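PDB 6HXP: citryl-CoA lyase from Hydrogenobacter thermophilus, which binds coenzyme A and probably cleaves citryl-CoA into acetyl-CoA and oxaloacetate. Local coordinates for residues A[64-69]-A[73-78]; A[93-98]-A[208-213]; A[112-117]-A[166-171]. One frame throughout, in Å; residues are numbered along the deposited sequence.

Contact 1 (A[64-69]-A[73-78]); sequences HGIAPP and AARSVA
Ile66 and Arg75 meet because the first extends and the second bends: Ile66 holds CG1 opposite its backbone N (chi1 -160°) and runs on straight to CD1, while the Arg75 chain, otherwise drawn out from the helix, turns at chi3 (78°). The two side chains cross at about a right angle. Ile66 CD1 lies over one face of the guanidinium, 3.3 Å above its plane and displaced toward the rim, with Arg75 NE 3.5 Å from Ile66 CD1. Behind the tip, Ile66 CG1 rests 3.7 Å from Arg75 CD, methylene against methylene. An isoleucine suits this place, since it can cover a flat cation without competing for its N-H groups. Those groups point elsewhere: NE pairs with Glu225 and NH1 with Glu224 and His221 of helix 206-228, so that the charge, though buried, is probably well compensated. Lys6 of the third subunit packs on both Ile66 and Arg75.

The second tie is backbone alone. Ala73 N donates to Pro69 O at 2.8 Å and 162°, the four-residue step of an alpha helix. Pro69, the first helical residue, suits the opening turn because a proline there has no N-H that would need an acceptor, and Pro68 just before it holds the N-cap position. Ala73 packs on Val77 of the second subunit, where its small side chain is consistent with a close approach. In all, this is the N-terminal start of an alpha helix led in by a Pro-Pro pair, set at a subunit interface.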
ATOM      1  N   HIS A  64       7.617 -18.678  -1.586  1.00 21.63           N
ATOM      2  CA  HIS A  64       6.717 -19.832  -1.500  1.00 24.03           C
ATOM      3  C   HIS A  64       5.908 -19.973  -2.768  1.00 25.60           C
ATOM      4  O   HIS A  64       4.809 -20.520  -2.747  1.00 28.39           O
ATOM      5  CB  HIS A  64       5.811 -19.738  -0.263  1.00 28.39           C
ATOM      6  CG  HIS A  64       5.356 -21.093   0.209  1.00 36.16           C
ATOM      7  ND1 HIS A  64       4.096 -21.598  -0.111  1.00 41.95           N
ATOM      8  CD2 HIS A  64       6.050 -22.053   0.842  1.00 40.43           C
ATOM      9  CE1 HIS A  64       4.049 -22.813   0.419  1.00 42.20           C
ATOM     10  NE2 HIS A  64       5.194 -23.125   1.018  1.00 41.96           N
ATOM     11  N   GLY A  65       6.412 -19.421  -3.856  1.00 21.97           N
ATOM     12  CA  GLY A  65       5.791 -19.546  -5.155  1.00 22.63           C
ATOM     13  C   GLY A  65       4.692 -18.533  -5.404  1.00 23.13           C
ATOM     14  O   GLY A  65       4.544 -17.529  -4.708  1.00 21.70           O
ATOM     15  N   ILE A  66       3.984 -18.749  -6.517  1.00 23.34           N
ATOM     16  CA  ILE A  66       2.980 -17.816  -6.966  1.00 22.85           C
ATOM     17  C   ILE A  66       1.639 -18.007  -6.288  1.00 24.58           C
ATOM     18  O   ILE A  66       0.816 -17.080  -6.360  1.00 26.20           O
ATOM     19  CB  ILE A  66       2.922 -17.876  -8.512  1.00 26.36           C
ATOM     20  CG1 ILE A  66       2.299 -16.667  -9.131  1.00 28.59           C
ATOM     21  CG2 ILE A  66       2.252 -19.157  -8.991  1.00 29.08           C
ATOM     22  CD1 ILE A  66       2.583 -16.619 -10.664  1.00 32.05           C
ATOM     23  N   ALA A  67       1.405 -19.093  -5.555  1.00 24.76           N
ATOM     24  CA  ALA A  67       0.109 -19.348  -4.994  1.00 26.07           C
ATOM     25  C   ALA A  67      -0.364 -18.512  -3.815  1.00 26.71           C
ATOM     26  O   ALA A  67      -1.564 -18.344  -3.722  1.00 27.82           O
ATOM     27  CB  ALA A  67      -0.018 -20.799  -4.619  1.00 28.24           C
ATOM     28  N   PRO A  68       0.482 -18.015  -2.904  1.00 22.03           N
ATOM     29  CA  PRO A  68      -0.030 -17.298  -1.737  1.00 22.55           C
ATOM     30  C   PRO A  68      -0.677 -15.972  -2.114  1.00 23.70           C
ATOM     31  O   PRO A  68      -0.306 -15.375  -3.105  1.00 22.28           O
ATOM     32  CB  PRO A  68       1.193 -17.052  -0.880  1.00 24.19           C
ATOM     33  CG  PRO A  68       2.327 -17.778  -1.474  1.00 31.39           C
ATOM     34  CD  PRO A  68       1.949 -18.226  -2.858  1.00 23.39           C
ATOM     35  N   PRO A  69      -1.569 -15.466  -1.269  1.00 23.15           N
ATOM     36  CA  PRO A  69      -2.238 -14.186  -1.596  1.00 21.79           C
ATOM     37  C   PRO A  69      -1.269 -13.012  -1.733  1.00 21.19           C
ATOM     38  O   PRO A  69      -1.579 -12.075  -2.459  1.00 21.70           O
ATOM     39  CB  PRO A  69      -3.242 -13.980  -0.457  1.00 24.05           C
ATOM     40  CG  PRO A  69      -2.857 -14.919   0.620  1.00 27.67           C
ATOM     41  CD  PRO A  69      -2.131 -16.078  -0.048  1.00 25.11           C
ATOM     42  N   ALA A  73      -1.426 -10.768  -4.985  1.00 18.83           N
ATOM     43  CA  ALA A  73      -1.620  -9.304  -4.867  1.00 18.66           C
ATOM     44  C   ALA A  73      -0.490  -8.531  -5.529  1.00 18.81           C
ATOM     45  O   ALA A  73      -0.719  -7.571  -6.262  1.00 19.16           O
ATOM     46  CB  ALA A  73      -1.767  -8.891  -3.406  1.00 19.88           C
ATOM     47  N   ALA A  74       0.755  -8.930  -5.245  1.00 18.17           N
ATOM     48  CA  ALA A  74       1.909  -8.229  -5.829  1.00 17.86           C
ATOM     49  C   ALA A  74       1.892  -8.253  -7.341  1.00 17.64           C
ATOM     50  O   ALA A  74       2.106  -7.242  -8.009  1.00 18.38           O
ATOM     51  CB  ALA A  74       3.203  -8.874  -5.342  1.00 17.95           C
ATOM     52  N   ARG A  75       1.638  -9.437  -7.910  1.00 18.02           N
ATOM     53  CA  ARG A  75       1.633  -9.567  -9.352  1.00 18.28           C
ATOM     54  C   ARG A  75       0.419  -8.901 -10.006  1.00 20.13           C
ATOM     55  O   ARG A  75       0.541  -8.342 -11.090  1.00 20.14           O
ATOM     56  CB  ARG A  75       1.727 -11.050  -9.743  1.00 19.69           C
ATOM     57  CG  ARG A  75       3.054 -11.655  -9.289  1.00 21.37           C
ATOM     58  CD  ARG A  75       3.216 -13.144  -9.629  1.00 25.61           C
ATOM     59  NE  ARG A  75       3.564 -13.233 -11.026  1.00 27.50           N
ATOM     60  CZ  ARG A  75       4.611 -13.837 -11.620  1.00 24.65           C
ATOM     61  NH1 ARG A  75       5.518 -14.554 -10.899  1.00 23.07           N
ATOM     62  NH2 ARG A  75       4.749 -13.769 -12.922  1.00 27.48           N
ATOM     63  N   SER A  76      -0.735  -8.909  -9.349  1.00 18.84           N
ATOM     64  CA  SER A  76      -1.937  -8.235  -9.864  1.00 19.08           C
ATOM     65  C   SER A  76      -1.702  -6.718  -9.862  1.00 19.47           C
ATOM     66  O   SER A  76      -2.008  -6.058 -10.856  1.00 19.26           O
ATOM     67  CB  SER A  76      -3.178  -8.576  -9.036  1.00 20.17           C
ATOM     68  OG  SER A  76      -3.435  -9.964  -9.151  1.00 25.40           O
ATOM     69  N   VAL A  77      -1.125  -6.153  -8.803  1.00 17.39           N
ATOM     70  CA  VAL A  77      -0.794  -4.730  -8.802  1.00 17.14           C
ATOM     71  C   VAL A  77       0.226  -4.399  -9.910  1.00 18.34           C
ATOM     72  O   VAL A  77       0.055  -3.431 -10.631  1.00 19.94           O
ATOM     73  CB  VAL A  77      -0.345  -4.305  -7.405  1.00 18.21           C
ATOM     74  CG1 VAL A  77       0.334  -2.951  -7.423  1.00 17.94           C
ATOM     75  CG2 VAL A  77      -1.561  -4.269  -6.481  1.00 18.88           C
ATOM     76  N   ALA A  78       1.248  -5.244 -10.090  1.00 18.51           N
ATOM     77  CA  ALA A  78       2.195  -5.031 -11.168  1.00 19.06           C
ATOM     78  C   ALA A  78       1.474  -5.052 -12.525  1.00 21.01           C
ATOM     79  O   ALA A  78       1.739  -4.195 -13.388  1.00 22.18           O
ATOM     80  CB  ALA A  78       3.234  -6.146 -11.147  1.00 18.99           C
TER

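Contact 2 (A[93-98]-A[208-213]); sequences LAFGSA and GFFIIG
Phe95 turns one face of its ring to the edge of Phe210, and here the packing is tightest. Phe210 CE2 stands 3.4 Å above the Phe95 plane, offset toward the rim, and comes within 3.5 Å of Phe95 CD1. The ring centroids are 4.8 Å apart and the planes meet at 60°, an edge-to-face pair with a marked tilt. With chi1 at -173°, CG points away from the Phe210 N, which throws the ring out from helix 206-228. Ile211 joins more lightly, through CG1 alone, 3.8 Å from Phe95 CD2.

The looser side begins where the chain leaves Phe95. Phe210 stays partly exposed, and beyond Gly96 the loop draws off from the helix to the solvent-exposed Ser97, which touches the bound coenzyme A. Phe95 itself is buried, its ring also meeting His99 edge-to-face and Asn85 of the third subunit. It is the centre of an inverse gamma turn, and its O accepts a hydrogen bond from Lys207 NZ.

Phenylalanine fits at both places because flat rings can join face to edge without polar partners. No hydrogen bond crosses between 93-98 and 208-213, so cohesion between them rests on dispersion and on the weak attraction of ring hydrogens for a pi face.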
ATOM      1  N   LEU A  93       1.513  -6.011   2.065  1.00 16.74           N
ATOM      2  CA  LEU A  93       0.220  -5.779   2.693  1.00 16.70           C
ATOM      3  C   LEU A  93      -0.506  -7.049   2.978  1.00 18.14           C
ATOM      4  O   LEU A  93      -1.270  -7.093   3.927  1.00 18.16           O
ATOM      5  CB  LEU A  93      -0.676  -4.917   1.804  1.00 16.82           C
ATOM      6  CG  LEU A  93      -0.228  -3.469   1.621  1.00 16.70           C
ATOM      7  CD1 LEU A  93      -1.199  -2.748   0.654  1.00 17.42           C
ATOM      8  CD2 LEU A  93      -0.134  -2.743   2.955  1.00 17.28           C
ATOM      9  N   ALA A  94      -0.317  -8.090   2.169  1.00 16.98           N
ATOM     10  CA  ALA A  94      -1.064  -9.331   2.364  1.00 17.50           C
ATOM     11  C   ALA A  94      -0.615 -10.131   3.559  1.00 19.62           C
ATOM     12  O   ALA A  94      -1.301 -11.092   3.921  1.00 19.47           O
ATOM     13  CB  ALA A  94      -0.941 -10.222   1.120  1.00 18.39           C
ATOM     14  N   PHE A  95       0.513  -9.774   4.199  1.00 17.98           N
ATOM     15  CA  PHE A  95       1.015 -10.524   5.360  1.00 18.15           C
ATOM     16  C   PHE A  95       0.237 -10.180   6.632  1.00 20.46           C
ATOM     17  O   PHE A  95       0.802  -9.576   7.586  1.00 20.39           O
ATOM     18  CB  PHE A  95       2.508 -10.289   5.556  1.00 18.68           C
ATOM     19  CG  PHE A  95       3.409 -10.606   4.390  1.00 19.80           C
ATOM     20  CD1 PHE A  95       3.183 -11.717   3.606  1.00 21.58           C
ATOM     21  CD2 PHE A  95       4.548  -9.850   4.157  1.00 21.98           C
ATOM     22  CE1 PHE A  95       4.070 -12.034   2.556  1.00 23.40           C
ATOM     23  CE2 PHE A  95       5.435 -10.175   3.149  1.00 23.93           C
ATOM     24  CZ  PHE A  95       5.191 -11.250   2.361  1.00 21.78           C
ATOM     25  N   GLY A  96      -1.012 -10.570   6.662  1.00 19.20           N
ATOM     26  CA  GLY A  96      -1.895 -10.298   7.765  1.00 18.72           C
ATOM     27  C   GLY A  96      -1.952 -11.408   8.775  1.00 20.33           C
ATOM     28  O   GLY A  96      -1.020 -12.217   8.884  1.00 21.19           O
ATOM     29  N   SER A  97      -3.049 -11.433   9.521  1.00 20.89           N
ATOM     30  CA  SER A  97      -3.232 -12.416  10.579  1.00 22.96           C
ATOM     31  C   SER A  97      -3.159 -13.859  10.130  1.00 26.65           C
ATOM     32  O   SER A  97      -2.676 -14.720  10.895  1.00 26.98           O
ATOM     33  CB  SER A  97      -4.526 -12.181  11.334  1.00 25.45           C
ATOM     34  OG  SER A  97      -5.655 -12.309  10.470  1.00 26.49           O
ATOM     35  N   ALA A  98      -3.554 -14.127   8.875  1.00 22.86           N
ATOM     36  CA  ALA A  98      -3.548 -15.478   8.327  1.00 23.87           C
ATOM     37  C   ALA A  98      -2.323 -15.775   7.450  1.00 26.16           C
ATOM     38  O   ALA A  98      -2.203 -16.871   6.882  1.00 26.88           O
ATOM     39  CB  ALA A  98      -4.807 -15.676   7.499  1.00 25.70           C
ATOM     40  N   GLY A 208       8.258  -9.120  11.303  1.00 20.85           N
ATOM     41  CA  GLY A 208       9.414  -8.495  10.671  1.00 21.12           C
ATOM     42  C   GLY A 208      10.356  -9.460  10.030  1.00 22.30           C
ATOM     43  O   GLY A 208      10.899  -9.193   8.955  1.00 21.30           O
ATOM     44  N   PHE A 209      10.587 -10.610  10.690  1.00 21.45           N
ATOM     45  CA  PHE A 209      11.492 -11.603  10.128  1.00 21.90           C
ATOM     46  C   PHE A 209      10.948 -12.168   8.828  1.00 23.02           C
ATOM     47  O   PHE A 209      11.711 -12.376   7.848  1.00 23.66           O
ATOM     48  CB  PHE A 209      11.807 -12.718  11.134  1.00 23.37           C
ATOM     49  CG  PHE A 209      12.354 -12.157  12.430  1.00 24.14           C
ATOM     50  CD1 PHE A 209      13.587 -11.521  12.468  1.00 27.47           C
ATOM     51  CD2 PHE A 209      11.580 -12.173  13.590  1.00 25.50           C
ATOM     52  CE1 PHE A 209      14.056 -10.964  13.668  1.00 28.58           C
ATOM     53  CE2 PHE A 209      12.047 -11.610  14.757  1.00 29.51           C
ATOM     54  CZ  PHE A 209      13.253 -10.979  14.772  1.00 27.60           C
ATOM     55  N   PHE A 210       9.654 -12.420   8.803  1.00 21.62           N
ATOM     56  CA  PHE A 210       8.966 -12.916   7.613  1.00 20.78           C
ATOM     57  C   PHE A 210       8.993 -11.925   6.489  1.00 23.32           C
ATOM     58  O   PHE A 210       9.378 -12.260   5.364  1.00 23.60           O
ATOM     59  CB  PHE A 210       7.538 -13.308   7.955  1.00 22.60           C
ATOM     60  CG  PHE A 210       6.790 -13.977   6.841  1.00 24.53           C
ATOM     61  CD1 PHE A 210       7.272 -15.140   6.263  1.00 31.44           C
ATOM     62  CD2 PHE A 210       5.571 -13.498   6.414  1.00 25.76           C
ATOM     63  CE1 PHE A 210       6.553 -15.795   5.265  1.00 32.54           C
ATOM     64  CE2 PHE A 210       4.865 -14.152   5.402  1.00 28.77           C
ATOM     65  CZ  PHE A 210       5.378 -15.253   4.800  1.00 29.00           C
ATOM     66  N   ILE A 211       8.751 -10.660   6.805  1.00 19.25           N
ATOM     67  CA  ILE A 211       8.791  -9.647   5.761  1.00 18.88           C
ATOM     68  C   ILE A 211      10.157  -9.530   5.154  1.00 20.92           C
ATOM     69  O   ILE A 211      10.329  -9.487   3.933  1.00 20.81           O
ATOM     70  CB  ILE A 211       8.347  -8.294   6.358  1.00 20.39           C
ATOM     71  CG1 ILE A 211       6.854  -8.319   6.761  1.00 22.72           C
ATOM     72  CG2 ILE A 211       8.608  -7.148   5.335  1.00 23.36           C
ATOM     73  CD1 ILE A 211       6.489  -7.302   7.727  1.00 26.07           C
ATOM     74  N   ILE A 212      11.193  -9.423   5.996  1.00 18.51           N
ATOM     75  CA  ILE A 212      12.546  -9.249   5.495  1.00 17.59           C
ATOM     76  C   ILE A 212      12.961 -10.448   4.624  1.00 20.27           C
ATOM     77  O   ILE A 212      13.568 -10.240   3.579  1.00 20.55           O
ATOM     78  CB  ILE A 212      13.515  -9.073   6.674  1.00 19.81           C
ATOM     79  CG1 ILE A 212      13.280  -7.739   7.332  1.00 19.38           C
ATOM     80  CG2 ILE A 212      14.995  -9.217   6.218  1.00 20.55           C
ATOM     81  CD1 ILE A 212      13.915  -7.599   8.741  1.00 19.57           C
ATOM     82  N   GLY A 213      12.625 -11.631   5.071  1.00 19.66           N
ATOM     83  CA  GLY A 213      12.984 -12.853   4.360  1.00 20.68           C
ATOM     84  C   GLY A 213      12.260 -13.004   3.059  1.00 21.89           C
ATOM     85  O   GLY A 213      12.853 -13.495   2.098  1.00 21.91           O
TER

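Contact 3 (A[112-117]-A[166-171]); sequences EGVSSK and CKFAED
Gly113 and Val114 offer bare helix backbone to the face of the Phe168 ring. A chi1 of -179° sets Phe168 CG anti to N, which sends the ring straight out from helix 164-180, and chi2 of 83° turns a flat side to helix 101-116. Val114 N lies over the ring centre, 4.2 Å above the plane; Gly113 C is over the same face but nearer the rim, at 3.8 Å. The far end of the ring is the closer one, with Phe168 CZ 3.5 Å from Gly113 CA. Only glycine suits this approach: a beta carbon on Gly113 would stand 2.2 Å from Phe168 CZ, a clash.

Val114 grips the root of the same side chain. Its CG2 is 3.5 Å from Phe168 CB and 3.8 Å from Phe168 CG, and the two side chains run past each other in opposite directions, valine along the stem while the ring covers the helix backbone. Val120 and Ile123 of helix 120-129 also pack on Phe168. An alanine in place of Phe168 would keep the CB that Val114 CG2 touches but is likely to open a gap where the ring lay, leaving the Gly113 backbone, Val120 and Ile123 without its cover.

Polar groups stay at the margins. Ser116 OG donates to Gly113 O at 2.8 Å, tying the hydroxyl back to the backbone three residues earlier, and Lys167 NZ reaches the syn lone pair of Asp171 OD2 at 3.0 Å, an i to i+4 salt bridge along one helix.

Tyr137, a coenzyme A-binding residue, hydrogen-bonds through OH to Ala169 O beside this packing. The whole is a close helix-helix contact, an aromatic face seated on a glycine, probably in the second shell of the coenzyme A site of a citrate synthase-family domain.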
ATOM      1  N   GLU A 112       5.940 -16.604  26.707  1.00 30.37           N
ATOM      2  CA  GLU A 112       5.142 -16.641  27.932  1.00 32.83           C
ATOM      3  C   GLU A 112       5.141 -18.028  28.557  1.00 37.79           C
ATOM      4  O   GLU A 112       5.163 -18.145  29.782  1.00 38.67           O
ATOM      5  CB  GLU A 112       3.727 -16.087  27.684  1.00 34.82           C
ATOM      6  CG  GLU A 112       3.763 -14.584  27.443  1.00 45.67           C
ATOM      7  CD  GLU A 112       2.438 -13.901  27.167  1.00 66.50           C
ATOM      8  OE1 GLU A 112       1.404 -14.600  27.111  1.00 70.27           O
ATOM      9  OE2 GLU A 112       2.440 -12.661  26.991  1.00 58.34           O
ATOM     10  N   GLY A 113       5.172 -19.062  27.724  1.00 34.67           N
ATOM     11  CA  GLY A 113       5.234 -20.448  28.173  1.00 35.27           C
ATOM     12  C   GLY A 113       6.495 -20.721  28.952  1.00 39.16           C
ATOM     13  O   GLY A 113       6.422 -21.235  30.067  1.00 39.11           O
ATOM     14  N   VAL A 114       7.648 -20.307  28.416  1.00 35.25           N
ATOM     15  CA  VAL A 114       8.940 -20.486  29.076  1.00 36.04           C
ATOM     16  C   VAL A 114       9.014 -19.683  30.379  1.00 40.53           C
ATOM     17  O   VAL A 114       9.485 -20.208  31.387  1.00 41.55           O
ATOM     18  CB  VAL A 114      10.107 -20.140  28.113  1.00 38.24           C
ATOM     19  CG1 VAL A 114      11.438 -19.975  28.860  1.00 40.02           C
ATOM     20  CG2 VAL A 114      10.228 -21.211  27.051  1.00 36.68           C
ATOM     21  N   SER A 115       8.579 -18.422  30.360  1.00 37.68           N
ATOM     22  CA  SER A 115       8.664 -17.566  31.562  1.00 40.72           C
ATOM     23  C   SER A 115       7.668 -17.942  32.662  1.00 47.75           C
ATOM     24  O   SER A 115       7.933 -17.661  33.837  1.00 49.72           O
ATOM     25  CB  SER A 115       8.521 -16.097  31.181  1.00 45.18           C
ATOM     26  OG  SER A 115       7.218 -15.784  30.732  1.00 59.28           O
ATOM     27  N   SER A 116       6.548 -18.600  32.319  1.00 44.29           N
ATOM     28  CA  SER A 116       5.570 -18.993  33.331  1.00 46.09           C
ATOM     29  C   SER A 116       6.109 -20.054  34.286  1.00 53.43           C
ATOM     30  O   SER A 116       5.643 -20.135  35.423  1.00 54.21           O
ATOM     31  CB  SER A 116       4.300 -19.528  32.682  1.00 46.76           C
ATOM     32  OG  SER A 116       4.533 -20.782  32.059  1.00 49.86           O
ATOM     33  N   LYS A 117       7.032 -20.907  33.794  1.00 51.10           N
ATOM     34  CA  LYS A 117       7.582 -22.043  34.516  1.00 54.56           C
ATOM     35  C   LYS A 117       6.467 -23.062  34.866  1.00 61.52           C
ATOM     36  O   LYS A 117       6.650 -23.867  35.776  1.00 62.62           O
ATOM     37  CB  LYS A 117       8.370 -21.604  35.779  1.00 60.02           C
ATOM     38  CG  LYS A 117       9.505 -20.599  35.539  1.00 80.34           C
ATOM     39  CD  LYS A 117      10.669 -21.128  34.682  1.00 94.80           C
ATOM     40  CE  LYS A 117      11.544 -22.141  35.391  1.00113.20           C
ATOM     41  NZ  LYS A 117      12.588 -22.696  34.487  1.00123.35           N
ATOM     42  N   CYS A 166      13.504 -23.283  22.072  1.00 25.71           N
ATOM     43  CA  CYS A 166      13.403 -24.367  21.086  1.00 26.36           C
ATOM     44  C   CYS A 166      12.844 -25.621  21.761  1.00 30.07           C
ATOM     45  O   CYS A 166      11.954 -26.294  21.215  1.00 29.85           O
ATOM     46  CB  CYS A 166      14.748 -24.656  20.453  1.00 26.64           C
ATOM     47  SG  CYS A 166      15.344 -23.345  19.377  1.00 29.69           S
ATOM     48  N   LYS A 167      13.370 -25.951  22.960  1.00 28.15           N
ATOM     49  CA  LYS A 167      12.931 -27.138  23.719  1.00 29.70           C
ATOM     50  C   LYS A 167      11.461 -27.059  24.063  1.00 32.20           C
ATOM     51  O   LYS A 167      10.728 -28.034  23.863  1.00 32.51           O
ATOM     52  CB  LYS A 167      13.753 -27.289  25.010  1.00 31.12           C
ATOM     53  CG  LYS A 167      13.367 -28.508  25.847  1.00 38.95           C
ATOM     54  CD  LYS A 167      14.281 -28.665  27.030  1.00 45.06           C
ATOM     55  CE  LYS A 167      13.740 -29.552  28.148  1.00 58.24           C
ATOM     56  NZ  LYS A 167      13.005 -30.728  27.629  1.00 58.54           N
ATOM     57  N   PHE A 168      11.026 -25.904  24.582  1.00 30.83           N
ATOM     58  CA  PHE A 168       9.619 -25.666  24.914  1.00 29.92           C
ATOM     59  C   PHE A 168       8.740 -25.870  23.687  1.00 31.59           C
ATOM     60  O   PHE A 168       7.765 -26.602  23.750  1.00 32.46           O
ATOM     61  CB  PHE A 168       9.405 -24.244  25.479  1.00 30.72           C
ATOM     62  CG  PHE A 168       7.955 -23.980  25.850  1.00 31.29           C
ATOM     63  CD1 PHE A 168       7.450 -24.395  27.074  1.00 35.25           C
ATOM     64  CD2 PHE A 168       7.101 -23.324  24.968  1.00 31.46           C
ATOM     65  CE1 PHE A 168       6.112 -24.187  27.397  1.00 36.13           C
ATOM     66  CE2 PHE A 168       5.763 -23.125  25.285  1.00 33.70           C
ATOM     67  CZ  PHE A 168       5.282 -23.530  26.508  1.00 33.97           C
ATOM     68  N   ALA A 169       9.106 -25.251  22.563  1.00 27.84           N
ATOM     69  CA  ALA A 169       8.296 -25.378  21.346  1.00 27.32           C
ATOM     70  C   ALA A 169       8.153 -26.836  20.899  1.00 31.13           C
ATOM     71  O   ALA A 169       7.063 -27.271  20.526  1.00 32.32           O
ATOM     72  CB  ALA A 169       8.890 -24.540  20.227  1.00 27.44           C
ATOM     73  N   GLU A 170       9.229 -27.613  20.975  1.00 29.71           N
ATOM     74  CA  GLU A 170       9.150 -29.043  20.592  1.00 30.01           C
ATOM     75  C   GLU A 170       8.451 -29.865  21.636  1.00 35.38           C
ATOM     76  O   GLU A 170       7.707 -30.800  21.292  1.00 36.26           O
ATOM     77  CB  GLU A 170      10.552 -29.576  20.288  1.00 30.74           C
ATOM     78  CG  GLU A 170      11.140 -28.896  19.069  1.00 34.06           C
ATOM     79  CD  GLU A 170      12.136 -29.726  18.298  1.00 46.94           C
ATOM     80  OE1 GLU A 170      13.208 -30.026  18.860  1.00 45.34           O
ATOM     81  OE2 GLU A 170      11.791 -30.170  17.182  1.00 56.66           O
ATOM     82  N   ASP A 171       8.645 -29.541  22.931  1.00 33.10           N
ATOM     83  CA  ASP A 171       7.945 -30.265  23.994  1.00 33.99           C
ATOM     84  C   ASP A 171       6.436 -30.085  23.850  1.00 37.62           C
ATOM     85  O   ASP A 171       5.696 -31.034  24.083  1.00 39.16           O
ATOM     86  CB  ASP A 171       8.379 -29.776  25.387  1.00 36.17           C
ATOM     87  CG  ASP A 171       9.732 -30.283  25.842  1.00 42.57           C
ATOM     88  OD1 ASP A 171      10.290 -31.175  25.170  1.00 40.54           O
ATOM     89  OD2 ASP A 171      10.275 -29.723  26.819  1.00 43.14           O
TER

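In the fold
Followed from the N terminus, contact 1 comes first and is local, closing the short connection from the loop after helix 48-60 into helix 69-79. Contact 2 opens only after it has closed, and shuts a far longer loop by bringing the 93-98 link back to helix 206-228. Contact 3 is nested inside that loop, joining helices 101-116 and 164-180; no two contacts cross. Contacts 1 and 2 touch where Pro69 C comes within 4.0 Å of Ala94 CB, and both reach the third subunit. Contact 3 stands apart, its centre about 24 Å from that of contact 2, and no other chain touches its segments.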